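Local coordinates for protein plantazolicin methyltransferase BamL (Bacillus amyloliquefaciens subsp. plantarum, PDB 5DLY) that probably transfers methyl groups from S-adenosylmethionine to the N-terminal amine of desmethyl-plantazolicin, leaving S-adenosyl-L-homocysteine, at residues R7-R13 with G134-P139; L161-L166 with Y186-M192. One frame throughout, in Å; residues are numbered along the deposited sequence.

Both contacts border the pocket that holds the substrate analogue 5D7, and their centres lie about 12 Å apart on the same side of the chain's centre. Contact 1 brings the N-terminal helices onto the loop 134-139, whose Leu135 and Phe136 also line the S-adenosyl-L-homocysteine site; contact 2 joins the loop after strand 154-160 to the end of helix 176-187. The guanidinium group of 5D7 lies between them: its NH2 is 3.5 Å from Gly134 CA in contact 1 and donates to Ser189 OG, 3.0 Å away, in contact 2. Direct packing joins the two contacts as well, with Asn12 O 3.5 Å from Ala188 CB.

Contact 1: R7-R13 with G134-P139; sequences RESEANR and GLFKNP. With SAH (S-adenosyl-L-homocysteine), chain C; 5D7 (prop-2-en-1-yl 2-[(1S)-1-amino-4-carbamimidamidobutyl]-1,3-thiazole-4-carboxylate), chain B.
Arg13 reaches from the helix starting at Glu10 across the loop 134-139, and its aliphatic part runs over backbone oxygens. CB and CG pass Gly134 O, the nearer being Arg13 CG at 3.1 Å from that oxygen; Gly134 O is buried here without a polar partner. CD touches both Gly134 O and Phe136 O. A bend about CG-CD (chi3 -60°) turns the guanidinium toward two successive carbonyls. NE donates to Phe136 O at 2.7 Å, in the carbonyl plane but with an N-H...O angle of only 135°. The bond from Arg13 NH2 to Lys137 O, 2.8 Å long, is straighter at 166°, although the donor stands above that carbonyl plane. NH1 has a weak bond to Ser9 OG, while NH2 also donates to Val6 O. Pro139 CG and CD cover one face of the group and Glu10 CA the opposite one, so bonds at the edge and packing on both faces limit its rotation.

Farther out, Arg7 meets Glu10 side-on, NE (3.0 Å) and NH2 (2.9 Å) both directed at Glu10 OE1. One water donates to Glu10 OE1 and to Asn138 OD1, bridging the segments, while Asn138 ND2 binds Glu114. On the pocket side, Leu135 CD1 lies 3.5 Å from C5' of S-adenosyl-L-homocysteine and Phe136 sets its ring edge to the adenine. The contact thus fastens the N-terminal helices 2-8 and 10-21 to the cofactor-lining loop between strand 124-130 and helix 139-148 of the Rossmann-like methyltransferase domain.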
# COMPACT_ATOMS: atom_id res chain seq x y z
N ARG A 7 3.60 17.17 -10.07
CA ARG A 7 4.21 17.27 -11.40
C ARG A 7 5.72 17.49 -11.34
O ARG A 7 6.47 16.95 -12.16
CB ARG A 7 3.55 18.36 -12.26
CG ARG A 7 2.12 18.08 -12.68
CD ARG A 7 1.99 17.16 -13.89
NE ARG A 7 2.39 15.78 -13.63
CZ ARG A 7 1.69 14.91 -12.90
NH1 ARG A 7 0.55 15.26 -12.32
NH2 ARG A 7 2.16 13.68 -12.72
N GLU A 8 6.16 18.27 -10.35
CA GLU A 8 7.58 18.63 -10.24
C GLU A 8 8.44 17.51 -9.68
O GLU A 8 9.66 17.52 -9.86
CB GLU A 8 7.75 19.92 -9.44
CG GLU A 8 7.42 21.17 -10.23
CD GLU A 8 8.23 21.30 -11.51
OE1 GLU A 8 7.67 21.08 -12.60
OE2 GLU A 8 9.43 21.62 -11.43
N SER A 9 7.80 16.55 -9.01
CA SER A 9 8.48 15.35 -8.51
C SER A 9 8.31 14.14 -9.44
O SER A 9 8.75 13.03 -9.12
CB SER A 9 8.02 15.02 -7.09
OG SER A 9 6.60 15.01 -6.98
N GLU A 10 7.69 14.35 -10.59
CA GLU A 10 7.44 13.27 -11.55
C GLU A 10 8.72 12.55 -12.00
O GLU A 10 8.75 11.32 -12.05
CB GLU A 10 6.64 13.78 -12.75
CG GLU A 10 6.22 12.71 -13.74
CD GLU A 10 5.43 13.27 -14.90
OE1 GLU A 10 4.30 13.76 -14.67
OE2 GLU A 10 5.94 13.22 -16.03
N ALA A 11 9.76 13.31 -12.31
CA ALA A 11 11.03 12.72 -12.75
C ALA A 11 11.63 11.80 -11.69
O ALA A 11 12.19 10.76 -12.02
CB ALA A 11 12.02 13.81 -13.14
N ASN A 12 11.49 12.18 -10.42
CA ASN A 12 11.95 11.33 -9.32
C ASN A 12 11.20 10.01 -9.30
O ASN A 12 11.81 8.95 -9.10
CB ASN A 12 11.81 12.05 -7.98
CG ASN A 12 12.73 13.25 -7.86
OD1 ASN A 12 13.81 13.30 -8.45
ND2 ASN A 12 12.30 14.24 -7.08
N ARG A 13 9.90 10.06 -9.52
CA ARG A 13 9.06 8.87 -9.50
C ARG A 13 9.37 7.96 -10.68
O ARG A 13 9.40 6.73 -10.52
CB ARG A 13 7.57 9.25 -9.46
CG ARG A 13 7.15 9.95 -8.18
CD ARG A 13 5.64 9.96 -8.00
NE ARG A 13 4.99 10.65 -9.12
CZ ARG A 13 4.88 11.97 -9.22
NH1 ARG A 13 5.35 12.77 -8.26
NH2 ARG A 13 4.29 12.49 -10.27
N GLY A 134 4.56 6.05 -4.39
CA GLY A 134 5.61 6.92 -4.95
C GLY A 134 6.20 6.48 -6.28
O GLY A 134 7.03 7.19 -6.85
N LEU A 135 5.80 5.31 -6.79
CA LEU A 135 6.25 4.84 -8.11
C LEU A 135 5.37 5.32 -9.24
O LEU A 135 5.79 5.28 -10.40
CB LEU A 135 6.32 3.30 -8.15
CG LEU A 135 7.24 2.64 -7.13
CD1 LEU A 135 7.08 1.13 -7.20
CD2 LEU A 135 8.67 3.03 -7.45
N PHE A 136 4.15 5.75 -8.93
CA PHE A 136 3.19 6.08 -9.98
C PHE A 136 3.52 7.41 -10.64
O PHE A 136 3.76 8.39 -9.95
CB PHE A 136 1.77 6.15 -9.41
CG PHE A 136 1.31 4.89 -8.71
CD1 PHE A 136 1.84 3.65 -9.05
CD2 PHE A 136 0.32 4.96 -7.75
CE1 PHE A 136 1.41 2.50 -8.40
CE2 PHE A 136 -0.13 3.81 -7.11
CZ PHE A 136 0.42 2.58 -7.43
N LYS A 137 3.52 7.44 -11.97
CA LYS A 137 3.69 8.71 -12.69
C LYS A 137 2.60 9.73 -12.34
O LYS A 137 2.88 10.92 -12.13
CB LYS A 137 3.72 8.46 -14.20
CG LYS A 137 3.90 9.73 -15.03
CD LYS A 137 3.97 9.42 -16.52
CE LYS A 137 4.07 10.70 -17.35
NZ LYS A 137 4.14 10.40 -18.81
N ASN A 138 1.36 9.26 -12.25
CA ASN A 138 0.20 10.11 -12.05
C ASN A 138 -0.61 9.68 -10.81
O ASN A 138 -1.74 9.20 -10.93
CB ASN A 138 -0.67 10.09 -13.31
CG ASN A 138 0.07 10.63 -14.52
OD1 ASN A 138 0.46 11.80 -14.54
ND2 ASN A 138 0.27 9.79 -15.54
N PRO A 139 -0.04 9.88 -9.60
CA PRO A 139 -0.70 9.40 -8.39
C PRO A 139 -2.07 10.01 -8.11
O PRO A 139 -2.96 9.30 -7.63
CB PRO A 139 0.30 9.73 -7.28
CG PRO A 139 1.15 10.82 -7.83
CD PRO A 139 1.25 10.53 -9.30
N SAH C . 2.35 -3.92 -3.20
CA SAH C . 3.71 -4.56 -3.23
CB SAH C . 4.72 -3.60 -3.84
CG SAH C . 5.67 -4.34 -4.78
SD SAH C . 7.02 -3.33 -5.32
C SAH C . 4.14 -4.93 -1.84
O SAH C . 3.36 -4.86 -0.90
OXT SAH C . 5.29 -5.29 -1.60
C5' SAH C . 6.22 -2.09 -6.29
C4' SAH C . 5.33 -2.67 -7.39
O4' SAH C . 4.56 -1.61 -7.98
C3' SAH C . 6.13 -3.29 -8.53
O3' SAH C . 5.75 -4.66 -8.72
C2' SAH C . 5.82 -2.41 -9.74
O2' SAH C . 5.79 -3.10 -11.00
C1' SAH C . 4.44 -1.88 -9.37
N9 SAH C . 4.02 -0.66 -10.09
C8 SAH C . 4.74 0.47 -10.26
N7 SAH C . 4.04 1.38 -10.97
C5 SAH C . 2.84 0.84 -11.24
C6 SAH C . 1.63 1.28 -11.95
N6 SAH C . 1.60 2.51 -12.49
N1 SAH C . 0.58 0.42 -12.01
C2 SAH C . 0.65 -0.81 -11.46
N3 SAH C . 1.73 -1.29 -10.79
C4 SAH C . 2.83 -0.51 -10.66
O9 5D7 B . 9.02 -0.32 2.95
C6 5D7 B . 10.17 -0.10 2.60
O7 5D7 B . 11.20 0.14 3.58
C8 5D7 B . 10.91 0.26 4.97
C2 5D7 B . 10.56 -0.11 1.17
N3 5D7 B . 9.71 -0.53 0.19
C4 5D7 B . 10.21 -0.48 -1.05
S5 5D7 B . 11.84 0.10 -0.97
C1 5D7 B . 11.83 0.29 0.74
CA 5D7 B . 9.61 -0.86 -2.34
N 5D7 B . 8.35 -1.54 -2.06
CB 5D7 B . 9.37 0.36 -3.25
CG 5D7 B . 8.80 1.60 -2.56
CD 5D7 B . 7.97 2.39 -3.56
NE 5D7 B . 7.54 3.64 -2.95
CZ 5D7 B . 8.19 4.81 -2.91
NH2 5D7 B . 7.66 5.80 -2.33
NH1 5D7 B . 9.31 4.95 -3.48
C3 5D7 B . 12.20 0.58 5.69
C5 5D7 B . 12.42 0.12 6.91
O HOH W 1 1.95 13.24 -16.22

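Contact 2: L161-L166 with Y186-M192; sequences LDRNSL and YRASLTM. With 5D7 (prop-2-en-1-yl 2-[(1S)-1-amino-4-carbamimidamidobutyl]-1,3-thiazole-4-carboxylate), chain B.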
# COMPACT_ATOMS: atom_id res chain seq x y z
N LEU A 161 6.63 4.95 1.89
CA LEU A 161 7.78 5.66 2.45
C LEU A 161 7.50 7.14 2.64
O LEU A 161 6.77 7.75 1.85
CB LEU A 161 8.97 5.53 1.50
CG LEU A 161 9.47 4.13 1.18
CD1 LEU A 161 10.61 4.22 0.17
CD2 LEU A 161 9.92 3.40 2.44
N ASP A 162 8.09 7.71 3.69
CA ASP A 162 8.09 9.16 3.92
C ASP A 162 9.45 9.68 3.46
O ASP A 162 10.48 9.18 3.91
CB ASP A 162 7.90 9.44 5.41
CG ASP A 162 7.72 10.92 5.73
OD1 ASP A 162 8.26 11.79 5.01
OD2 ASP A 162 7.03 11.20 6.74
N ARG A 163 9.44 10.67 2.57
CA ARG A 163 10.69 11.24 2.05
C ARG A 163 11.64 11.73 3.16
O ARG A 163 12.87 11.64 3.01
CB ARG A 163 10.41 12.37 1.04
CG ARG A 163 11.66 12.97 0.42
CD ARG A 163 11.35 13.82 -0.80
NE ARG A 163 10.93 15.19 -0.46
CZ ARG A 163 9.68 15.65 -0.54
NH1 ARG A 163 9.42 16.91 -0.21
NH2 ARG A 163 8.69 14.86 -0.94
N ASN A 164 11.06 12.21 4.26
CA ASN A 164 11.85 12.74 5.37
C ASN A 164 12.60 11.64 6.13
O ASN A 164 13.45 11.94 6.97
CB ASN A 164 10.98 13.56 6.33
CG ASN A 164 10.53 14.90 5.73
OD1 ASN A 164 9.43 15.37 6.02
ND2 ASN A 164 11.38 15.51 4.91
N SER A 165 12.30 10.38 5.83
CA SER A 165 12.92 9.23 6.49
C SER A 165 14.16 8.66 5.78
O SER A 165 14.70 7.63 6.21
CB SER A 165 11.89 8.10 6.67
OG SER A 165 10.88 8.48 7.59
N LEU A 166 14.61 9.32 4.71
CA LEU A 166 15.72 8.83 3.89
C LEU A 166 16.95 8.43 4.72
O LEU A 166 17.46 7.31 4.59
CB LEU A 166 16.12 9.87 2.82
CG LEU A 166 17.28 9.61 1.85
CD1 LEU A 166 17.41 8.15 1.40
CD2 LEU A 166 17.16 10.52 0.63
N TYR A 186 13.31 6.81 -1.71
CA TYR A 186 12.95 7.90 -0.80
C TYR A 186 12.81 9.25 -1.49
O TYR A 186 11.92 10.02 -1.14
CB TYR A 186 13.91 7.99 0.40
CG TYR A 186 13.64 6.93 1.44
CD1 TYR A 186 12.68 7.11 2.44
CD2 TYR A 186 14.35 5.72 1.42
CE1 TYR A 186 12.44 6.13 3.39
CE2 TYR A 186 14.10 4.73 2.36
CZ TYR A 186 13.15 4.93 3.34
OH TYR A 186 12.92 3.94 4.26
N ARG A 187 13.66 9.53 -2.48
CA ARG A 187 13.59 10.78 -3.23
C ARG A 187 12.26 10.93 -3.99
O ARG A 187 11.75 12.04 -4.16
CB ARG A 187 14.77 10.90 -4.22
CG ARG A 187 15.09 12.32 -4.65
CD ARG A 187 16.08 12.40 -5.81
NE ARG A 187 17.32 11.65 -5.57
CZ ARG A 187 17.67 10.54 -6.22
NH1 ARG A 187 16.88 10.05 -7.17
NH2 ARG A 187 18.81 9.93 -5.92
N ALA A 188 11.69 9.80 -4.41
CA ALA A 188 10.41 9.79 -5.11
C ALA A 188 9.21 9.91 -4.17
O ALA A 188 8.08 10.12 -4.63
CB ALA A 188 10.28 8.53 -5.96
N SER A 189 9.45 9.77 -2.87
CA SER A 189 8.35 9.70 -1.90
C SER A 189 7.77 11.06 -1.55
O SER A 189 8.40 12.09 -1.76
CB SER A 189 8.83 9.00 -0.63
OG SER A 189 9.43 7.76 -0.94
N LEU A 190 6.56 11.04 -0.99
CA LEU A 190 5.95 12.25 -0.45
C LEU A 190 6.35 12.40 1.01
O LEU A 190 6.77 11.44 1.66
CB LEU A 190 4.43 12.19 -0.56
CG LEU A 190 3.85 12.08 -1.97
CD1 LEU A 190 2.36 11.79 -1.92
CD2 LEU A 190 4.13 13.31 -2.83
N THR A 191 6.21 13.62 1.53
CA THR A 191 6.28 13.86 2.96
C THR A 191 4.89 13.72 3.54
O THR A 191 3.89 13.74 2.81
CB THR A 191 6.80 15.27 3.28
OG1 THR A 191 5.91 16.24 2.70
CG2 THR A 191 8.20 15.48 2.74
N MET A 192 4.81 13.60 4.86
CA MET A 192 3.54 13.60 5.56
C MET A 192 2.65 14.78 5.16
O MET A 192 1.47 14.61 4.86
CB MET A 192 3.78 13.60 7.07
CG MET A 192 2.51 13.69 7.89
SD MET A 192 1.32 12.46 7.35
CE MET A 192 2.09 10.97 7.99
O9 5D7 B . 9.02 -0.32 2.95
C6 5D7 B . 10.17 -0.10 2.60
O7 5D7 B . 11.20 0.14 3.58
C8 5D7 B . 10.91 0.26 4.97
C2 5D7 B . 10.56 -0.11 1.17
N3 5D7 B . 9.71 -0.53 0.19
C4 5D7 B . 10.21 -0.48 -1.05
S5 5D7 B . 11.84 0.10 -0.97
C1 5D7 B . 11.83 0.29 0.74
CA 5D7 B . 9.61 -0.86 -2.34
N 5D7 B . 8.35 -1.54 -2.06
CB 5D7 B . 9.37 0.36 -3.25
CG 5D7 B . 8.80 1.60 -2.56
CD 5D7 B . 7.97 2.39 -3.56
NE 5D7 B . 7.54 3.64 -2.95
CZ 5D7 B . 8.19 4.81 -2.91
NH2 5D7 B . 7.66 5.80 -2.33
NH1 5D7 B . 9.31 4.95 -3.48
C3 5D7 B . 12.20 0.58 5.69
C5 5D7 B . 12.42 0.12 6.91
O HOH W 2 5.42 8.39 -0.51
O HOH W 3 7.17 13.92 7.02
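Tyr186 is held between two leucines from the loop 161-166. Leu161 CD1 sits over the centre of one ring face, 4.0 Å from the centroid and 3° off the normal, a CH-pi contact; Leu166 CA makes another on the opposite face, displaced toward the rim. The Leu161 and Tyr186 side chains cross at about a right angle, and Leu161 CD2 also touches Tyr186 OH. Asp162 O approaches the ring edge in plane, 3.4 Å from Tyr186 CD1.

Within this loop Asp162 OD1 accepts from Asn164 N at 2.9 Å, forming an Asx turn that leads into the 3-10 segment 163-165. The turn follows strand 154-160 of the Rossmann-like sheet, and its Arg163 N bonds to Leu190 O with an N-H...O angle of 170°. The Arg163 side chain leaves with CG anti to the backbone N (chi1 -178°) and passes Tyr186 O before bending at chi3. Its NH2 then donates to a lone pair of Ser189 O at 2.9 Å, the acceptor lying in the guanidinium plane, and also forms a salt bridge with Glu194. Thr191 CG2 covers one face of that guanidinium, 3.5 Å from Arg163 NH1.

Ser189 OG packs 3.3 Å from Leu161 CB, accepts from NH2 of 5D7 and is hydrogen-bonded to Gln185 O. Along the same pocket wall, Leu161 CD2 approaches C6 of the ligand's ester at 3.5 Å, and Tyr186 OH faces its allyl group.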